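Protease Do-like 2, chloroplastic (Arabidopsis thaliana, PDB 4FLN) is a chloroplast serine protease of the peptidase S1C family that makes the primary cleavage of the photodamaged D1 protein of photosystem II in plants. Local coordinates at residues I341-G345 with E346-V350; P265-R268 with E269-V273; H451-A454 with H455-M459. All blocks are in the same frame, centred on the assembly; numbering follows the deposited sequence.

In the fold
Chain order runs from interaction 2 through interaction 1 to interaction 3, and the contacts divide between the two PDZ regions that follow the protease part. Interactions 1 and 2 are neighbours, their centres about 14 Å apart: the hairpin of strands 336-343 and 346-353 meets the end of helix 265-271 where Ile342 packs on Lys272 and Val273. Interaction 3 lies in helix 450-459 of the second PDZ domain, its centre about 46 Å from that of interaction 1 and about 52 Å from that of interaction 2. In the hexamer, however, helix 265-271 packs against Ile429, Tyr431, Tyr464 and Val476 of a second subunit, so the first PDZ region of one chain meets the second PDZ domain of another.

Interaction 1 (I341-G345 with E346-V350); sequences IIRAG and EHKKV
Strands 341-343 and 346-350 run antiparallel, their short axes at 130° to each other, and are joined by a type II' turn from Arg343 to Glu346. This is a beta hairpin with a two-residue loop, Ala344 and Gly345, and it belongs to the antiparallel sheet of the first PDZ region. Two pairs of backbone bonds close it. At the turn, Glu346 N bonds to Arg343 O at 2.7 Å and Arg343 N returns to Glu346 O; one step further, Ile341 N reaches Lys348 O at 2.8 Å and Lys348 N reaches Ile341 O. Between them lies the non-hydrogen-bonded pair Ile342 and His347, where side-chain contact takes over. Ile342 lays CG1 over the centre of the imidazole, 4.0 Å from the His347 ring centroid and only 9° off the ring normal, a CH-pi contact. Its CD1 reaches on to His347 CE1 at 3.7 Å. With CG1 anti to the carbonyl carbon (chi1 -60°), the isoleucine runs beside the histidine, both pointing the same way. Ile342 also packs on Val301 and Pro274. Ile341, Arg343, Glu346 and Lys348 share the other face. There Ile341 CG2 touches Lys348 CB at 4.1 Å, the two side chains passing at a slant, while Ile341 also packs on Leu294 and Ile300. The Arg343 guanidinium is turned to Asp298, to which NH2 makes a salt bridge, and the same nitrogen bonds to Val293 O. At the turn itself, the bent Glu346 side chain brings OE2 to 3.8 Å from Ala344 CB.

Interaction 2 (P265-R268 with E269-V273); sequences PALR and ECLKV
Arg268 lays the aliphatic part of its side chain across Val273 at about a right angle, CG standing 3.2 Å from Val273 CB and CD 3.8 Å from Val273 CG1. The valine holds CG1 anti to its own backbone N (chi1 173°), which turns that methyl to the arginine's CG and CD. The backbone prepares this meeting: helix 265-271 ends in a Schellman motif, in which Lys272 takes a positive phi and the chain doubles back far enough for Val273 N to bond to Arg268 O at 3.0 Å, nearly straight at 172°. Before that, ordinary helical bonds link Glu269, Cys270 and Leu271 to the carbonyls four residues back. One turn apart, Leu267 and Leu271 lie side by side, CD2 of the first 3.5 Å from CD1 of the second. The Glu269 chain, extended beyond CG, leads away from the helix to Tyr464 of the second subunit, whose OH is hydrogen-bonded to OE1. Asn264 OD1 bonds to Leu267 N at the helix start. Leu271 and Val273 rest on Val299 of strand 299-303, while Ala266 and Leu267 face Val476 and Tyr431 of the second subunit, placing the helix between its own sheet and the neighbouring chain.

Interaction 3 (H451-A454 with H455-M459); sequences HHLA and HLIDM
CH-pi contact joins His452 to Leu456 one turn along helix 450-459 of the second PDZ domain: Leu456 CD1 sits over one face of the imidazole, displaced toward its rim, 3.8 Å from the His452 ring centroid and 27° off the normal. The histidine reaches there with CG anti to the backbone N (chi1 -174°), and its ND1 is hydrogen-bonded to Arg448 N. Replacing His452 with an alanine would probably leave Leu456 CD1 without the ring face it rests on and Arg448 N without its mate. Apolar contact follows from Leu453 to Ile457 as the side chains slant past each other, though the position of Ile457 CD1 is uncertain in the model; both residues, like Leu456, also pack on Phe442 of strand 437-442. Backbone bonds from each residue to the carbonyl four back hold the turns together: His455 N to His451 O at 2.8 Å and Leu456 N to His452 O at 2.9 Å. A longer one runs from Asp458 N to Ala454 O at 3.3 Å, while the carboxylate of Asp458 pairs through OD1 with Arg499 NH2 in a salt bridge.

Interaction 1 (I341-G345 with E346-V350)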
ATOM      1  N   ILE B 341      43.244 -29.817 -14.829  1.00 41.49           N
ATOM      2  CA  ILE B 341      43.239 -29.315 -13.466  1.00 40.72           C
ATOM      3  C   ILE B 341      44.624 -28.878 -13.031  1.00 39.22           C
ATOM      4  O   ILE B 341      45.635 -29.358 -13.545  1.00 46.80           O
ATOM      5  CB  ILE B 341      42.674 -30.402 -12.499  1.00 40.72           C
ATOM      6  CG1 ILE B 341      41.354 -29.932 -11.925  1.00 47.59           C
ATOM      7  CG2 ILE B 341      43.657 -30.788 -11.400  1.00 37.36           C
ATOM      8  CD1 ILE B 341      40.356 -29.613 -12.994  1.00 56.02           C
ATOM      9  N   ILE B 342      44.669 -27.940 -12.102  1.00 37.66           N
ATOM     10  CA  ILE B 342      45.904 -27.661 -11.387  1.00 45.58           C
ATOM     11  C   ILE B 342      45.666 -28.025  -9.936  1.00 43.69           C
ATOM     12  O   ILE B 342      44.816 -27.431  -9.263  1.00 45.03           O
ATOM     13  CB  ILE B 342      46.349 -26.188 -11.504  1.00 47.84           C
ATOM     14  CG1 ILE B 342      46.584 -25.820 -12.976  1.00 43.74           C
ATOM     15  CG2 ILE B 342      47.602 -25.943 -10.660  1.00 32.63           C
ATOM     16  CD1 ILE B 342      47.104 -24.417 -13.185  1.00 39.07           C
ATOM     17  N   ARG B 343      46.398 -29.030  -9.476  1.00 43.61           N
ATOM     18  CA  ARG B 343      46.314 -29.494  -8.101  1.00 45.50           C
ATOM     19  C   ARG B 343      47.672 -29.283  -7.456  1.00 43.94           C
ATOM     20  O   ARG B 343      48.696 -29.552  -8.072  1.00 53.68           O
ATOM     21  CB  ARG B 343      45.905 -30.967  -8.054  1.00 42.08           C
ATOM     22  CG  ARG B 343      45.889 -31.553  -6.654  1.00 45.01           C
ATOM     23  CD  ARG B 343      45.314 -32.942  -6.661  1.00 57.95           C
ATOM     24  NE  ARG B 343      43.904 -32.915  -7.021  1.00 64.55           N
ATOM     25  CZ  ARG B 343      43.252 -33.924  -7.580  1.00 60.11           C
ATOM     26  NH1 ARG B 343      43.885 -35.056  -7.859  1.00 59.44           N
ATOM     27  NH2 ARG B 343      41.967 -33.788  -7.871  1.00 60.51           N
ATOM     28  N   ALA B 344      47.688 -28.797  -6.222  1.00 50.08           N
ATOM     29  CA  ALA B 344      48.929 -28.293  -5.652  1.00 55.18           C
ATOM     30  C   ALA B 344      49.448 -27.251  -6.629  1.00 59.97           C
ATOM     31  O   ALA B 344      48.804 -26.211  -6.867  1.00 65.48           O
ATOM     32  CB  ALA B 344      49.929 -29.393  -5.494  1.00 53.49           C
ATOM     33  N   GLY B 345      50.619 -27.515  -7.193  1.00 40.36           N
ATOM     34  CA  GLY B 345      51.118 -26.651  -8.245  1.00 48.49           C
ATOM     35  C   GLY B 345      51.133 -27.317  -9.600  1.00 57.54           C
ATOM     36  O   GLY B 345      51.640 -26.760 -10.569  1.00 63.47           O
ATOM     37  N   GLU B 346      50.561 -28.510  -9.676  1.00 64.51           N
ATOM     38  CA  GLU B 346      50.818 -29.394 -10.801  1.00 67.65           C
ATOM     39  C   GLU B 346      49.645 -29.553 -11.761  1.00 57.87           C
ATOM     40  O   GLU B 346      48.522 -29.815 -11.345  1.00 59.16           O
ATOM     41  CB  GLU B 346      51.259 -30.762 -10.273  1.00 84.07           C
ATOM     42  CG  GLU B 346      52.512 -30.702  -9.400  1.00 96.57           C
ATOM     43  CD  GLU B 346      52.504 -31.729  -8.278  1.00107.54           C
ATOM     44  OE1 GLU B 346      52.189 -32.913  -8.539  1.00107.18           O
ATOM     45  OE2 GLU B 346      52.807 -31.344  -7.125  1.00111.45           O
ATOM     46  N   HIS B 347      49.921 -29.399 -13.053  1.00 57.83           N
ATOM     47  CA  HIS B 347      48.930 -29.695 -14.081  1.00 56.19           C
ATOM     48  C   HIS B 347      48.600 -31.175 -14.058  1.00 58.00           C
ATOM     49  O   HIS B 347      49.475 -32.012 -13.876  1.00 58.19           O
ATOM     50  CB  HIS B 347      49.436 -29.295 -15.465  1.00 60.09           C
ATOM     51  CG  HIS B 347      49.222 -27.849 -15.789  1.00 76.62           C
ATOM     52  ND1 HIS B 347      49.962 -26.837 -15.213  1.00 78.46           N
ATOM     53  CD2 HIS B 347      48.343 -27.243 -16.624  1.00 82.13           C
ATOM     54  CE1 HIS B 347      49.553 -25.672 -15.682  1.00 81.59           C
ATOM     55  NE2 HIS B 347      48.570 -25.890 -16.538  1.00 86.12           N
ATOM     56  N   LYS B 348      47.325 -31.493 -14.213  1.00 56.58           N
ATOM     57  CA  LYS B 348      46.892 -32.875 -14.183  1.00 48.18           C
ATOM     58  C   LYS B 348      45.621 -33.000 -15.009  1.00 47.56           C
ATOM     59  O   LYS B 348      44.825 -32.066 -15.066  1.00 53.89           O
ATOM     60  CB  LYS B 348      46.647 -33.298 -12.736  1.00 53.51           C
ATOM     61  CG  LYS B 348      46.660 -34.798 -12.511  1.00 77.43           C
ATOM     62  CD  LYS B 348      47.010 -35.139 -11.064  1.00 95.02           C
ATOM     63  CE  LYS B 348      48.358 -34.531 -10.640  1.00102.83           C
ATOM     64  NZ  LYS B 348      49.540 -35.125 -11.342  1.00104.92           N
ATOM     65  N   LYS B 349      45.429 -34.143 -15.657  1.00 40.32           N
ATOM     66  CA  LYS B 349      44.195 -34.395 -16.387  1.00 40.05           C
ATOM     67  C   LYS B 349      43.333 -35.412 -15.635  1.00 44.52           C
ATOM     68  O   LYS B 349      43.858 -36.366 -15.069  1.00 51.84           O
ATOM     69  CB  LYS B 349      44.514 -34.903 -17.785  1.00 47.15           C
ATOM     70  CG  LYS B 349      43.452 -34.608 -18.827  1.00 62.24           C
ATOM     71  CD  LYS B 349      44.041 -34.781 -20.226  1.00 79.93           C
ATOM     72  CE  LYS B 349      43.187 -34.116 -21.300  1.00 90.67           C
ATOM     73  NZ  LYS B 349      43.733 -34.362 -22.669  1.00 91.21           N
ATOM     74  N   VAL B 350      42.020 -35.195 -15.605  1.00 36.71           N
ATOM     75  CA  VAL B 350      41.099 -36.170 -15.023  1.00 39.89           C
ATOM     76  C   VAL B 350      39.824 -36.340 -15.855  1.00 47.19           C
ATOM     77  O   VAL B 350      39.495 -35.487 -16.677  1.00 57.01           O
ATOM     78  CB  VAL B 350      40.703 -35.810 -13.571  1.00 38.68           C
ATOM     79  CG1 VAL B 350      41.892 -35.271 -12.808  1.00 32.27           C
ATOM     80  CG2 VAL B 350      39.564 -34.812 -13.559  1.00 50.71           C
TER

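Interaction 2 (P265-R268 with E269-V273)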
ATOM      1  N   PRO B 265      45.089 -11.062  -7.964  1.00 56.50           N
ATOM      2  CA  PRO B 265      46.460 -11.465  -8.281  1.00 52.42           C
ATOM      3  C   PRO B 265      47.021 -12.466  -7.284  1.00 51.59           C
ATOM      4  O   PRO B 265      47.571 -13.496  -7.685  1.00 49.04           O
ATOM      5  CB  PRO B 265      47.237 -10.158  -8.137  1.00 49.30           C
ATOM      6  CG  PRO B 265      46.253  -9.108  -8.411  1.00 55.89           C
ATOM      7  CD  PRO B 265      44.946  -9.599  -7.893  1.00 57.81           C
ATOM      8  N   ALA B 266      46.867 -12.164  -5.997  1.00 47.76           N
ATOM      9  CA  ALA B 266      47.494 -12.951  -4.935  1.00 47.13           C
ATOM     10  C   ALA B 266      46.896 -14.357  -4.846  1.00 42.96           C
ATOM     11  O   ALA B 266      47.617 -15.346  -4.698  1.00 36.96           O
ATOM     12  CB  ALA B 266      47.391 -12.223  -3.600  1.00 45.67           C
ATOM     13  N   LEU B 267      45.577 -14.443  -4.943  1.00 28.90           N
ATOM     14  CA  LEU B 267      44.940 -15.732  -5.099  1.00 32.63           C
ATOM     15  C   LEU B 267      45.680 -16.540  -6.151  1.00 33.88           C
ATOM     16  O   LEU B 267      46.250 -17.588  -5.861  1.00 36.30           O
ATOM     17  CB  LEU B 267      43.496 -15.560  -5.538  1.00 36.92           C
ATOM     18  CG  LEU B 267      42.469 -16.235  -4.648  1.00 40.78           C
ATOM     19  CD1 LEU B 267      41.192 -16.385  -5.436  1.00 43.95           C
ATOM     20  CD2 LEU B 267      42.986 -17.582  -4.143  1.00 37.39           C
ATOM     21  N   ARG B 268      45.666 -16.045  -7.382  1.00 45.91           N
ATOM     22  CA  ARG B 268      46.265 -16.764  -8.500  1.00 42.96           C
ATOM     23  C   ARG B 268      47.720 -17.122  -8.242  1.00 46.13           C
ATOM     24  O   ARG B 268      48.148 -18.241  -8.532  1.00 54.59           O
ATOM     25  CB  ARG B 268      46.118 -15.978  -9.799  1.00 42.89           C
ATOM     26  CG  ARG B 268      45.932 -16.882 -10.993  1.00 62.13           C
ATOM     27  CD  ARG B 268      45.494 -16.142 -12.241  1.00 66.39           C
ATOM     28  NE  ARG B 268      44.595 -15.036 -11.948  1.00 51.26           N
ATOM     29  CZ  ARG B 268      44.977 -13.769 -11.975  1.00 63.12           C
ATOM     30  NH1 ARG B 268      46.231 -13.469 -12.288  1.00 64.25           N
ATOM     31  NH2 ARG B 268      44.113 -12.806 -11.697  1.00 76.75           N
ATOM     32  N   GLU B 269      48.477 -16.184  -7.682  1.00 41.88           N
ATOM     33  CA  GLU B 269      49.878 -16.447  -7.359  1.00 45.42           C
ATOM     34  C   GLU B 269      49.992 -17.555  -6.301  1.00 45.78           C
ATOM     35  O   GLU B 269      50.782 -18.493  -6.436  1.00 49.42           O
ATOM     36  CB  GLU B 269      50.568 -15.167  -6.890  1.00 53.69           C
ATOM     37  CG  GLU B 269      52.088 -15.247  -6.847  1.00 66.35           C
ATOM     38  CD  GLU B 269      52.728 -13.959  -6.353  1.00 78.52           C
ATOM     39  OE1 GLU B 269      52.500 -13.598  -5.178  1.00 79.35           O
ATOM     40  OE2 GLU B 269      53.449 -13.305  -7.139  1.00 82.45           O
ATOM     41  N   CYS B 270      49.185 -17.445  -5.257  1.00 38.55           N
ATOM     42  CA  CYS B 270      49.166 -18.431  -4.188  1.00 49.41           C
ATOM     43  C   CYS B 270      48.859 -19.821  -4.731  1.00 52.58           C
ATOM     44  O   CYS B 270      49.482 -20.803  -4.345  1.00 52.48           O
ATOM     45  CB  CYS B 270      48.106 -18.043  -3.162  1.00 57.10           C
ATOM     46  SG  CYS B 270      48.089 -19.050  -1.701  1.00 70.14           S
ATOM     47  N   LEU B 271      47.894 -19.892  -5.636  1.00 55.49           N
ATOM     48  CA  LEU B 271      47.454 -21.162  -6.191  1.00 57.92           C
ATOM     49  C   LEU B 271      48.353 -21.682  -7.316  1.00 60.88           C
ATOM     50  O   LEU B 271      48.176 -22.802  -7.790  1.00 58.82           O
ATOM     51  CB  LEU B 271      46.004 -21.042  -6.663  1.00 53.75           C
ATOM     52  CG  LEU B 271      45.015 -21.278  -5.525  1.00 42.17           C
ATOM     53  CD1 LEU B 271      43.683 -20.604  -5.790  1.00 37.68           C
ATOM     54  CD2 LEU B 271      44.842 -22.764  -5.329  1.00 45.64           C
ATOM     55  N   LYS B 272      49.323 -20.868  -7.723  1.00 63.47           N
ATOM     56  CA  LYS B 272      50.251 -21.244  -8.784  1.00 66.83           C
ATOM     57  C   LYS B 272      49.527 -21.438 -10.105  1.00 62.43           C
ATOM     58  O   LYS B 272      49.784 -22.397 -10.832  1.00 58.45           O
ATOM     59  CB  LYS B 272      51.034 -22.511  -8.414  1.00 74.04           C
ATOM     60  CG  LYS B 272      52.411 -22.252  -7.805  1.00 80.29           C
ATOM     61  CD  LYS B 272      52.356 -21.207  -6.696  1.00 88.16           C
ATOM     62  CE  LYS B 272      53.747 -20.897  -6.148  1.00 92.82           C
ATOM     63  NZ  LYS B 272      53.721 -19.807  -5.123  1.00 92.24           N
ATOM     64  N   VAL B 273      48.623 -20.514 -10.404  1.00 65.16           N
ATOM     65  CA  VAL B 273      47.923 -20.483 -11.681  1.00 73.30           C
ATOM     66  C   VAL B 273      48.603 -19.491 -12.621  1.00 90.93           C
ATOM     67  O   VAL B 273      48.689 -18.306 -12.308  1.00104.79           O
ATOM     68  CB  VAL B 273      46.463 -20.041 -11.486  1.00 63.38           C
ATOM     69  CG1 VAL B 273      45.779 -19.846 -12.819  1.00 65.99           C
ATOM     70  CG2 VAL B 273      45.711 -21.043 -10.627  1.00 63.20           C
TER

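Interaction 3 (H451-A454 with H455-M459)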
ATOM      1  N   HIS B 451      10.248 -43.340   2.773  1.00 55.26           N
ATOM      2  CA  HIS B 451       9.965 -44.745   2.510  1.00 55.25           C
ATOM      3  C   HIS B 451      10.626 -45.558   3.617  1.00 51.51           C
ATOM      4  O   HIS B 451      10.060 -46.520   4.139  1.00 44.52           O
ATOM      5  CB  HIS B 451      10.540 -45.136   1.147  1.00 65.53           C
ATOM      6  CG  HIS B 451       9.855 -46.300   0.501  1.00 71.14           C
ATOM      7  ND1 HIS B 451       9.992 -47.594   0.955  1.00 71.62           N
ATOM      8  CD2 HIS B 451       9.052 -46.369  -0.588  1.00 71.16           C
ATOM      9  CE1 HIS B 451       9.291 -48.406   0.185  1.00 69.32           C
ATOM     10  NE2 HIS B 451       8.708 -47.688  -0.756  1.00 67.99           N
ATOM     11  N   HIS B 452      11.841 -45.150   3.967  1.00 56.40           N
ATOM     12  CA  HIS B 452      12.574 -45.723   5.085  1.00 56.86           C
ATOM     13  C   HIS B 452      11.753 -45.580   6.368  1.00 60.04           C
ATOM     14  O   HIS B 452      11.449 -46.573   7.043  1.00 55.12           O
ATOM     15  CB  HIS B 452      13.911 -45.000   5.238  1.00 51.95           C
ATOM     16  CG  HIS B 452      14.807 -45.594   6.275  1.00 56.81           C
ATOM     17  ND1 HIS B 452      15.783 -44.864   6.918  1.00 60.71           N
ATOM     18  CD2 HIS B 452      14.877 -46.847   6.783  1.00 53.81           C
ATOM     19  CE1 HIS B 452      16.420 -45.643   7.775  1.00 57.25           C
ATOM     20  NE2 HIS B 452      15.886 -46.850   7.715  1.00 57.27           N
ATOM     21  N   LEU B 453      11.385 -44.347   6.704  1.00 45.99           N
ATOM     22  CA  LEU B 453      10.571 -44.131   7.891  1.00 48.96           C
ATOM     23  C   LEU B 453       9.366 -45.056   7.874  1.00 55.57           C
ATOM     24  O   LEU B 453       9.024 -45.660   8.888  1.00 59.65           O
ATOM     25  CB  LEU B 453      10.102 -42.685   7.991  1.00 46.08           C
ATOM     26  CG  LEU B 453       9.198 -42.429   9.193  1.00 47.94           C
ATOM     27  CD1 LEU B 453       9.971 -42.659  10.488  1.00 45.63           C
ATOM     28  CD2 LEU B 453       8.599 -41.024   9.146  1.00 49.46           C
ATOM     29  N   ALA B 454       8.733 -45.170   6.712  1.00 57.81           N
ATOM     30  CA  ALA B 454       7.535 -45.989   6.559  1.00 65.57           C
ATOM     31  C   ALA B 454       7.834 -47.477   6.780  1.00 73.02           C
ATOM     32  O   ALA B 454       7.018 -48.215   7.343  1.00 73.15           O
ATOM     33  CB  ALA B 454       6.913 -45.757   5.194  1.00 62.58           C
ATOM     34  N   HIS B 455       9.012 -47.908   6.340  1.00 67.46           N
ATOM     35  CA  HIS B 455       9.451 -49.276   6.561  1.00 59.35           C
ATOM     36  C   HIS B 455       9.754 -49.540   8.030  1.00 61.84           C
ATOM     37  O   HIS B 455       9.605 -50.660   8.511  1.00 69.45           O
ATOM     38  CB  HIS B 455      10.694 -49.576   5.733  1.00 59.63           C
ATOM     39  CG  HIS B 455      11.276 -50.927   6.002  1.00 72.24           C
ATOM     40  ND1 HIS B 455      12.502 -51.103   6.609  1.00 75.48           N
ATOM     41  CD2 HIS B 455      10.795 -52.170   5.761  1.00 73.83           C
ATOM     42  CE1 HIS B 455      12.755 -52.394   6.722  1.00 77.39           C
ATOM     43  NE2 HIS B 455      11.735 -53.063   6.216  1.00 79.89           N
ATOM     44  N   LEU B 456      10.192 -48.510   8.741  1.00 58.68           N
ATOM     45  CA  LEU B 456      10.535 -48.663  10.144  1.00 51.24           C
ATOM     46  C   LEU B 456       9.280 -48.729  11.004  1.00 54.37           C
ATOM     47  O   LEU B 456       9.217 -49.494  11.960  1.00 55.41           O
ATOM     48  CB  LEU B 456      11.477 -47.546  10.598  1.00 55.97           C
ATOM     49  CG  LEU B 456      12.876 -47.637   9.974  1.00 59.50           C
ATOM     50  CD1 LEU B 456      13.772 -46.487  10.395  1.00 50.61           C
ATOM     51  CD2 LEU B 456      13.513 -48.955  10.345  1.00 58.32           C
ATOM     52  N   ILE B 457       8.274 -47.939  10.653  1.00 58.80           N
ATOM     53  CA  ILE B 457       7.004 -47.988  11.363  1.00 55.38           C
ATOM     54  C   ILE B 457       6.415 -49.387  11.276  1.00 62.08           C
ATOM     55  O   ILE B 457       5.993 -49.954  12.285  1.00 66.69           O
ATOM     56  CB  ILE B 457       5.980 -46.999  10.785  1.00 51.68           C
ATOM     57  CG1 ILE B 457       6.167 -45.613  11.392  1.00 55.05           C
ATOM     58  CG2 ILE B 457       4.571 -47.472  11.079  1.00 49.78           C
ATOM     59  CD1 ILE B 457       7.547 -45.062  11.247  1.00 59.15           C
ATOM     60  N   ASP B 458       6.393 -49.942  10.067  1.00 61.62           N
ATOM     61  CA  ASP B 458       5.791 -51.255   9.841  1.00 69.10           C
ATOM     62  C   ASP B 458       6.566 -52.404  10.504  1.00 71.52           C
ATOM     63  O   ASP B 458       5.977 -53.393  10.931  1.00 71.23           O
ATOM     64  CB  ASP B 458       5.624 -51.523   8.343  1.00 74.77           C
ATOM     65  CG  ASP B 458       4.764 -50.478   7.649  1.00 77.35           C
ATOM     66  OD1 ASP B 458       4.047 -49.724   8.345  1.00 81.68           O
ATOM     67  OD2 ASP B 458       4.802 -50.417   6.401  1.00 70.22           O
ATOM     68  N   MET B 459       7.882 -52.271  10.591  1.00 71.99           N
ATOM     69  CA  MET B 459       8.695 -53.283  11.251  1.00 68.41           C
ATOM     70  C   MET B 459       8.710 -53.114  12.764  1.00 75.50           C
ATOM     71  O   MET B 459       9.277 -53.941  13.470  1.00 81.73           O
ATOM     72  CB  MET B 459      10.129 -53.252  10.723  1.00 66.22           C
ATOM     73  CG  MET B 459      10.252 -53.686   9.285  1.00 73.10           C
ATOM     74  SD  MET B 459       9.631 -55.365   9.061  1.00130.16           S
ATOM     75  CE  MET B 459       9.545 -55.470   7.271  1.00124.78           C
TER